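Local coordinates for hypothetical protein SA2161 (Staphylococcus aureus, PDB 1Y7R) that is of unknown function but probably transfers an acetyl group from acetyl-coenzyme A, as members of the GNAT acetyltransferase family do, at residues Y14-M23 / D68-Q76; N37-Y45 / Y80-Y91. The protein carries 4 engineered substitutions. All coordinates share one frame; numbering follows the deposited sequence. Where two conformers were deposited one is given.

Contact 1 of 2, residues Y14-M23 / D68-Q76; sequences YCALRINAGM and DIAVLKSYQ. Engineered in segment 68-76: Leu72 (natural residue Ser).
Asp68, Ala70 and Leu17 carry most of this contact, in which helix 11-20 of a GNAT fold lies across the end of strand 63-71; segment 14-20 crosses segment 68-71 at 71°. Ala70 turns its methyl to the helix. Leu17 rests on it through CG, 3.8 Å from Ala70 CB, and Ala21 CB and the selenium of Met23 close round the same methyl. Holding CG of Leu17 beside the carbonyl carbon (chi1 179°) brings both its methyls to segment 68-76: CD2 lies against Ala70 O, while CD1 meets CD2 of Leu72, an engineered residue, at 3.7 Å. At the other end the contact is polar. Arg18 leaves the helix pointing away from the strand, but its chain, bent at chi2, brings the guanidinium round to Asp68 side-on, giving both NE (3.1 Å) and NH2 (2.7 Å) to the single oxygen OD1; the guanidinium stands nearly upright to the carboxylate, and Met23 CE lies over one of its faces. Tyr14 OH donates to Asp68 OD2 at 2.8 Å from above the carboxylate plane, and Arg55 forms a salt bridge to that same oxygen, so three side chains fix the carboxylate. Thr62 of the second subunit packs on Tyr14 and Asp68. The helix ends at Gly22 in a Schellman motif, and just before it the backbone N of Lys73 donates almost straight to Asn20 O, 2.9 Å away.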
# COMPACT_ATOMS: atom_id res chain seq x y z
N TYR A 14 -3.73 -18.86 -5.92
CA TYR A 14 -3.96 -17.46 -5.63
C TYR A 14 -5.24 -16.97 -6.29
O TYR A 14 -6.12 -16.42 -5.64
CB TYR A 14 -2.76 -16.60 -6.06
CG TYR A 14 -3.01 -15.11 -5.99
CD1 TYR A 14 -2.80 -14.42 -4.81
CD2 TYR A 14 -3.41 -14.37 -7.12
CE1 TYR A 14 -3.00 -13.05 -4.71
CE2 TYR A 14 -3.62 -12.99 -7.04
CZ TYR A 14 -3.43 -12.34 -5.83
OH TYR A 14 -3.63 -10.98 -5.73
N CYS A 15 -5.32 -17.16 -7.60
CA CYS A 15 -6.46 -16.66 -8.35
C CYS A 15 -7.73 -17.35 -7.83
O CYS A 15 -8.78 -16.70 -7.67
CB CYS A 15 -6.26 -16.95 -9.83
SG CYS A 15 -4.97 -15.90 -10.55
N ALA A 16 -7.63 -18.65 -7.57
CA ALA A 16 -8.76 -19.46 -7.11
C ALA A 16 -9.23 -19.03 -5.74
O ALA A 16 -10.45 -18.98 -5.46
CB ALA A 16 -8.40 -20.94 -7.08
N LEU A 17 -8.28 -18.69 -4.88
CA LEU A 17 -8.64 -18.24 -3.55
C LEU A 17 -9.36 -16.90 -3.58
O LEU A 17 -10.39 -16.74 -2.91
CB LEU A 17 -7.44 -18.23 -2.62
CG LEU A 17 -7.71 -17.75 -1.21
CD1 LEU A 17 -8.79 -18.61 -0.52
CD2 LEU A 17 -6.38 -17.78 -0.44
N ARG A 18 -8.85 -15.95 -4.36
CA ARG A 18 -9.56 -14.68 -4.58
C ARG A 18 -11.02 -14.89 -5.00
O ARG A 18 -11.94 -14.36 -4.40
CB ARG A 18 -8.85 -13.88 -5.69
CG ARG A 18 -7.72 -13.00 -5.21
CD ARG A 18 -7.78 -11.66 -6.03
NE ARG A 18 -7.23 -10.55 -5.29
CZ ARG A 18 -7.79 -9.37 -5.09
NH1 ARG A 18 -8.96 -9.03 -5.63
NH2 ARG A 18 -7.13 -8.50 -4.36
N ILE A 19 -11.24 -15.68 -6.05
CA ILE A 19 -12.61 -15.89 -6.52
C ILE A 19 -13.51 -16.54 -5.46
O ILE A 19 -14.68 -16.12 -5.22
CB ILE A 19 -12.57 -16.70 -7.84
CG1 ILE A 19 -12.08 -15.76 -8.94
CG2 ILE A 19 -13.95 -17.31 -8.19
CD1 ILE A 19 -11.53 -16.49 -10.14
N ASN A 20 -12.97 -17.56 -4.82
CA ASN A 20 -13.76 -18.30 -3.86
C ASN A 20 -13.89 -17.65 -2.50
O ASN A 20 -14.68 -18.12 -1.67
CB ASN A 20 -13.26 -19.72 -3.76
CG ASN A 20 -13.68 -20.51 -4.97
OD1 ASN A 20 -14.84 -20.91 -5.06
ND2 ASN A 20 -12.79 -20.66 -5.93
N ALA A 21 -13.14 -16.57 -2.30
CA ALA A 21 -13.36 -15.67 -1.16
C ALA A 21 -14.36 -14.56 -1.49
O ALA A 21 -14.65 -13.74 -0.62
CB ALA A 21 -12.03 -15.06 -0.70
N GLY A 22 -14.89 -14.55 -2.71
CA GLY A 22 -15.88 -13.54 -3.11
C GLY A 22 -15.23 -12.22 -3.47
O GLY A 22 -15.86 -11.17 -3.36
N MSE A 23 -13.96 -12.26 -3.88
CA MSE A 23 -13.25 -11.03 -4.27
C MSE A 23 -13.10 -10.94 -5.77
O MSE A 23 -13.25 -11.94 -6.46
CB MSE A 23 -11.88 -10.97 -3.62
CG MSE A 23 -11.97 -10.94 -2.11
SE MSE A 23 -10.28 -11.41 -1.25
CE MSE A 23 -9.13 -10.02 -1.91
N ASP A 68 -4.85 -8.48 -0.03
CA ASP A 68 -5.18 -9.88 -0.37
C ASP A 68 -5.50 -10.73 0.84
O ASP A 68 -5.09 -11.91 0.90
CB ASP A 68 -4.03 -10.51 -1.17
CG ASP A 68 -4.02 -10.07 -2.61
OD1 ASP A 68 -5.12 -9.82 -3.14
OD2 ASP A 68 -2.95 -9.95 -3.21
N ILE A 69 -6.25 -10.18 1.81
CA ILE A 69 -6.73 -11.02 2.92
C ILE A 69 -7.92 -11.80 2.39
O ILE A 69 -9.03 -11.27 2.27
CB ILE A 69 -7.12 -10.16 4.15
CG1 ILE A 69 -5.91 -9.31 4.56
CG2 ILE A 69 -7.59 -11.06 5.33
CD1 ILE A 69 -4.74 -10.07 5.02
N ALA A 70 -7.69 -13.08 2.08
CA ALA A 70 -8.68 -13.87 1.36
C ALA A 70 -8.86 -15.17 2.11
O ALA A 70 -7.89 -15.92 2.27
CB ALA A 70 -8.19 -14.17 -0.04
N VAL A 71 -10.09 -15.45 2.53
CA VAL A 71 -10.41 -16.74 3.17
C VAL A 71 -11.58 -17.31 2.38
O VAL A 71 -12.54 -16.59 2.11
CB VAL A 71 -10.79 -16.52 4.67
CG1 VAL A 71 -11.39 -17.78 5.29
CG2 VAL A 71 -9.57 -15.94 5.49
N LEU A 72 -11.53 -18.59 1.99
CA LEU A 72 -12.68 -19.23 1.32
C LEU A 72 -13.99 -18.90 2.00
O LEU A 72 -14.10 -18.96 3.24
CB LEU A 72 -12.52 -20.74 1.28
CG LEU A 72 -11.37 -21.25 0.43
CD1 LEU A 72 -11.29 -22.76 0.63
CD2 LEU A 72 -11.64 -20.90 -1.03
N LYS A 73 -15.00 -18.59 1.19
CA LYS A 73 -16.32 -18.31 1.74
C LYS A 73 -16.75 -19.45 2.69
O LYS A 73 -17.23 -19.18 3.80
CB LYS A 73 -17.32 -18.15 0.61
CG LYS A 73 -18.12 -16.85 0.63
CD LYS A 73 -17.32 -15.58 0.92
CE LYS A 73 -18.28 -14.40 1.24
NZ LYS A 73 -17.62 -13.22 1.94
N SER A 74 -16.50 -20.70 2.31
CA SER A 74 -16.92 -21.85 3.10
C SER A 74 -16.15 -21.99 4.42
O SER A 74 -16.61 -22.69 5.33
CB SER A 74 -16.84 -23.15 2.29
OG SER A 74 -15.50 -23.38 1.86
N TYR A 75 -15.00 -21.31 4.54
CA TYR A 75 -14.19 -21.29 5.76
C TYR A 75 -14.28 -19.99 6.56
O TYR A 75 -13.59 -19.84 7.60
CB TYR A 75 -12.72 -21.54 5.40
CG TYR A 75 -12.41 -23.00 5.10
CD1 TYR A 75 -12.77 -23.58 3.88
CD2 TYR A 75 -11.75 -23.78 6.05
CE1 TYR A 75 -12.49 -24.90 3.62
CE2 TYR A 75 -11.46 -25.12 5.79
CZ TYR A 75 -11.84 -25.68 4.57
OH TYR A 75 -11.54 -27.01 4.30
N GLN A 76 -15.11 -19.04 6.10
CA GLN A 76 -15.18 -17.74 6.77
C GLN A 76 -15.99 -17.86 8.06
O GLN A 76 -16.73 -18.83 8.27
CB GLN A 76 -15.78 -16.67 5.84
CG GLN A 76 -14.78 -16.15 4.79
CD GLN A 76 -15.38 -15.12 3.83
OE1 GLN A 76 -14.79 -14.79 2.77
NE2 GLN A 76 -16.52 -14.60 4.18

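Contact 2 of 2, residues N37-Y45 / Y80-Y91. With PO4 (phosphate ion), chain C; PO4 (phosphate ion), chain D.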
# COMPACT_ATOMS: atom_id res chain seq x y z
N ASN A 37 6.72 -10.87 -5.22
CA ASN A 37 7.20 -9.55 -4.85
C ASN A 37 6.53 -8.93 -3.64
O ASN A 37 6.72 -7.74 -3.37
CB ASN A 37 7.09 -8.61 -6.06
CG ASN A 37 7.91 -9.08 -7.25
OD1 ASN A 37 7.41 -9.18 -8.40
ND2 ASN A 37 9.15 -9.42 -6.99
N ALA A 38 5.78 -9.70 -2.88
CA ALA A 38 5.27 -9.20 -1.58
C ALA A 38 6.42 -9.30 -0.58
O ALA A 38 7.26 -10.22 -0.68
CB ALA A 38 4.11 -10.05 -1.13
N LEU A 39 6.44 -8.41 0.41
CA LEU A 39 7.44 -8.54 1.48
C LEU A 39 7.20 -9.81 2.31
O LEU A 39 8.16 -10.44 2.81
CB LEU A 39 7.39 -7.34 2.40
CG LEU A 39 7.90 -6.05 1.79
CD1 LEU A 39 7.64 -4.90 2.77
CD2 LEU A 39 9.37 -6.17 1.39
N PHE A 40 5.92 -10.18 2.47
CA PHE A 40 5.56 -11.30 3.32
C PHE A 40 4.24 -11.87 2.83
O PHE A 40 3.32 -11.12 2.46
CB PHE A 40 5.42 -10.79 4.76
CG PHE A 40 4.90 -11.81 5.74
CD1 PHE A 40 5.77 -12.74 6.32
CD2 PHE A 40 3.54 -11.81 6.10
CE1 PHE A 40 5.30 -13.68 7.26
CE2 PHE A 40 3.06 -12.76 7.04
CZ PHE A 40 3.96 -13.69 7.62
N THR A 41 4.14 -13.20 2.85
CA THR A 41 2.91 -13.90 2.44
C THR A 41 2.66 -15.02 3.42
O THR A 41 3.58 -15.80 3.70
CB THR A 41 3.02 -14.51 1.01
OG1 THR A 41 3.36 -13.49 0.06
CG2 THR A 41 1.70 -15.12 0.58
N VAL A 42 1.44 -15.12 3.93
CA VAL A 42 1.05 -16.28 4.77
C VAL A 42 -0.07 -17.02 4.06
O VAL A 42 -0.98 -16.40 3.50
CB VAL A 42 0.41 -15.84 6.18
CG1 VAL A 42 -0.68 -14.77 6.09
CG2 VAL A 42 -0.06 -17.08 7.02
N THR A 43 0.01 -18.34 4.08
CA THR A 43 -1.00 -19.21 3.47
C THR A 43 -1.38 -20.31 4.46
O THR A 43 -0.55 -20.78 5.25
CB THR A 43 -0.51 -19.85 2.14
OG1 THR A 43 0.86 -20.25 2.26
CG2 THR A 43 -0.66 -18.81 0.96
N LEU A 44 -2.67 -20.65 4.45
CA LEU A 44 -3.25 -21.67 5.31
C LEU A 44 -3.80 -22.78 4.45
O LEU A 44 -4.53 -22.53 3.48
CB LEU A 44 -4.41 -21.10 6.11
CG LEU A 44 -4.11 -19.86 6.97
CD1 LEU A 44 -5.40 -19.46 7.66
CD2 LEU A 44 -3.04 -20.07 8.00
N TYR A 45 -3.49 -24.01 4.83
CA TYR A 45 -3.94 -25.17 4.07
C TYR A 45 -4.70 -26.15 4.98
O TYR A 45 -4.27 -26.40 6.12
CB TYR A 45 -2.76 -25.91 3.45
CG TYR A 45 -2.02 -25.19 2.36
CD1 TYR A 45 -2.42 -25.33 1.03
CD2 TYR A 45 -0.90 -24.41 2.64
CE1 TYR A 45 -1.76 -24.68 0.01
CE2 TYR A 45 -0.21 -23.77 1.60
CZ TYR A 45 -0.64 -23.91 0.29
OH TYR A 45 0.03 -23.25 -0.73
N TYR A 80 -10.16 -17.98 10.78
CA TYR A 80 -9.03 -18.07 9.86
C TYR A 80 -8.49 -16.71 9.40
O TYR A 80 -7.27 -16.56 9.23
CB TYR A 80 -9.33 -19.01 8.69
CG TYR A 80 -9.40 -20.44 9.18
CD1 TYR A 80 -8.30 -21.05 9.78
CD2 TYR A 80 -10.59 -21.14 9.12
CE1 TYR A 80 -8.36 -22.36 10.25
CE2 TYR A 80 -10.67 -22.45 9.59
CZ TYR A 80 -9.55 -23.05 10.15
OH TYR A 80 -9.63 -24.34 10.64
N GLY A 81 -9.38 -15.73 9.23
CA GLY A 81 -8.93 -14.34 8.93
C GLY A 81 -8.05 -13.87 10.09
O GLY A 81 -7.00 -13.22 9.88
N SER A 82 -8.45 -14.19 11.32
CA SER A 82 -7.69 -13.76 12.49
C SER A 82 -6.34 -14.46 12.51
O SER A 82 -5.34 -13.84 12.82
CB SER A 82 -8.43 -14.06 13.80
OG SER A 82 -9.30 -12.98 14.13
N LEU A 83 -6.31 -15.74 12.14
CA LEU A 83 -5.04 -16.48 12.07
C LEU A 83 -4.04 -15.83 11.08
O LEU A 83 -2.87 -15.59 11.41
CB LEU A 83 -5.33 -17.96 11.75
CG LEU A 83 -4.06 -18.85 11.83
CD1 LEU A 83 -3.36 -18.81 13.19
CD2 LEU A 83 -4.47 -20.25 11.54
N ILE A 84 -4.54 -15.51 9.89
CA ILE A 84 -3.77 -14.77 8.88
C ILE A 84 -3.22 -13.45 9.47
O ILE A 84 -2.02 -13.16 9.40
CB ILE A 84 -4.64 -14.54 7.64
CG1 ILE A 84 -4.79 -15.88 6.90
CG2 ILE A 84 -4.03 -13.47 6.72
CD1 ILE A 84 -5.97 -15.95 5.93
N MSE A 85 -4.10 -12.69 10.10
CA MSE A 85 -3.71 -11.39 10.64
C MSE A 85 -2.68 -11.55 11.76
O MSE A 85 -1.78 -10.74 11.85
CB MSE A 85 -4.93 -10.61 11.14
CG MSE A 85 -5.79 -9.99 10.06
SE MSE A 85 -4.75 -8.69 8.94
CE MSE A 85 -4.47 -7.31 10.30
N GLU A 86 -2.80 -12.58 12.61
CA GLU A 86 -1.82 -12.80 13.66
C GLU A 86 -0.43 -12.98 13.04
O GLU A 86 0.56 -12.43 13.52
CB GLU A 86 -2.19 -14.02 14.53
CG GLU A 86 -3.38 -13.77 15.45
CD GLU A 86 -3.01 -12.90 16.69
OE1 GLU A 86 -1.95 -12.23 16.66
OE2 GLU A 86 -3.76 -12.91 17.69
N HIS A 87 -0.34 -13.76 11.97
CA HIS A 87 0.97 -13.96 11.32
C HIS A 87 1.48 -12.70 10.61
O HIS A 87 2.68 -12.34 10.73
CB HIS A 87 0.90 -15.19 10.42
CG HIS A 87 0.88 -16.47 11.19
ND1 HIS A 87 2.03 -17.13 11.55
CD2 HIS A 87 -0.15 -17.15 11.75
CE1 HIS A 87 1.71 -18.21 12.25
NE2 HIS A 87 0.39 -18.25 12.39
N ILE A 88 0.57 -11.96 9.98
CA ILE A 88 0.94 -10.67 9.39
C ILE A 88 1.43 -9.68 10.45
O ILE A 88 2.46 -9.01 10.26
CB ILE A 88 -0.24 -10.10 8.57
CG1 ILE A 88 -0.42 -10.90 7.30
CG2 ILE A 88 -0.05 -8.62 8.26
CD1 ILE A 88 -1.62 -10.47 6.51
N MSE A 89 0.73 -9.62 11.58
CA MSE A 89 1.10 -8.66 12.64
C MSE A 89 2.42 -9.03 13.29
O MSE A 89 3.18 -8.13 13.71
CB MSE A 89 -0.02 -8.51 13.68
CG MSE A 89 -1.28 -7.83 13.16
SE MSE A 89 -0.95 -6.13 12.16
CE MSE A 89 -0.76 -6.80 10.45
N LYS A 90 2.69 -10.33 13.39
CA LYS A 90 4.03 -10.82 13.76
C LYS A 90 5.17 -10.38 12.82
O LYS A 90 6.23 -9.92 13.29
CB LYS A 90 3.98 -12.34 13.94
CG LYS A 90 5.30 -12.93 14.38
CD LYS A 90 5.12 -14.38 14.82
CE LYS A 90 5.20 -14.44 16.34
NZ LYS A 90 4.69 -13.17 16.96
N TYR A 91 4.96 -10.50 11.51
CA TYR A 91 5.93 -10.01 10.52
C TYR A 91 6.17 -8.51 10.69
O TYR A 91 7.30 -8.05 10.80
CB TYR A 91 5.46 -10.33 9.09
CG TYR A 91 6.30 -9.57 8.12
CD1 TYR A 91 5.85 -8.38 7.58
CD2 TYR A 91 7.61 -9.97 7.86
CE1 TYR A 91 6.66 -7.62 6.73
CE2 TYR A 91 8.41 -9.23 6.99
CZ TYR A 91 7.94 -8.06 6.46
OH TYR A 91 8.73 -7.31 5.60
P PO4 C . -12.49 -14.09 12.39
O1 PO4 C . -12.83 -12.87 11.54
O2 PO4 C . -11.97 -13.70 13.75
O3 PO4 C . -11.43 -14.83 11.61
O4 PO4 C . -13.65 -15.05 12.54
P PO4 D . -12.90 -14.22 8.38
O1 PO4 D . -12.90 -12.92 9.16
O2 PO4 D . -12.51 -15.36 9.28
O3 PO4 D . -11.85 -14.10 7.30
O4 PO4 D . -14.28 -14.53 7.84
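The rings of Phe40 and Tyr91 lie nearly parallel, planes 12° apart, but are slid so far that each covers the other's CB rather than its ring. Phe40 CB sits 3.6 Å from the centroid of the Tyr91 ring, and Tyr91 CB 3.6 Å from that of Phe40, reciprocal CH-pi contacts. Both hold CG anti to the backbone N (chi1 174° and 168°), letting the side chains run past each other in opposite directions. Tyr6 meets the Phe40 ring edge-to-face, and its OH is hydrogen-bonded to His87 ND1; Leu83 O lies at the edge of the His87 imidazole. The rest is aliphatic: in one of its two conformers Val42 CG1 meets Ile84 CG2 at 3.6 Å and CG2 meets His87 CB, while Leu44 sends CD1 to Ile84 CG1 (3.7 Å) and CD2 to Leu83 CD2 (3.8 Å). The first helical turn holds two phosphate ions, probably from the crystallisation liquor, through Gly81 N, Ser82 N and Ser82 OG, where GNAT enzymes bind the pyrophosphate of coenzyme A. Strand 40-46, with a classic beta bulge at Leu39 and Phe40 opposite Val56, runs between strands 3-5 and 49-58; helix 80-95 spans this face, Ile84 and Ile88 also packing on strand 63-71.

How the contacts relate
Contacts 1 and 2 cover opposite faces of one mixed sheet, and strand 63-71 connects them: Ala70 points to helix 11-20, whereas Ile69 and Val71 point to helix 80-95, where Ile69 CD1 comes within 3.5 Å of Ile88 CD1. Contact 2 lies nearer the middle of the chain, about 7 Å from its centre against about 11 Å, and has no hydrogen bond between its segments; aromatic and branched aliphatic groups do the work. Contact 1 combines apolar packing with a salt bridge and hydrogen bonds. Each mixes buried with more exposed residues and touches the second subunit. Strand 63-71 leads, through a connection holding a 3-10 turn at 73-75, into helix 80-95, with Tyr75 packing on Tyr80.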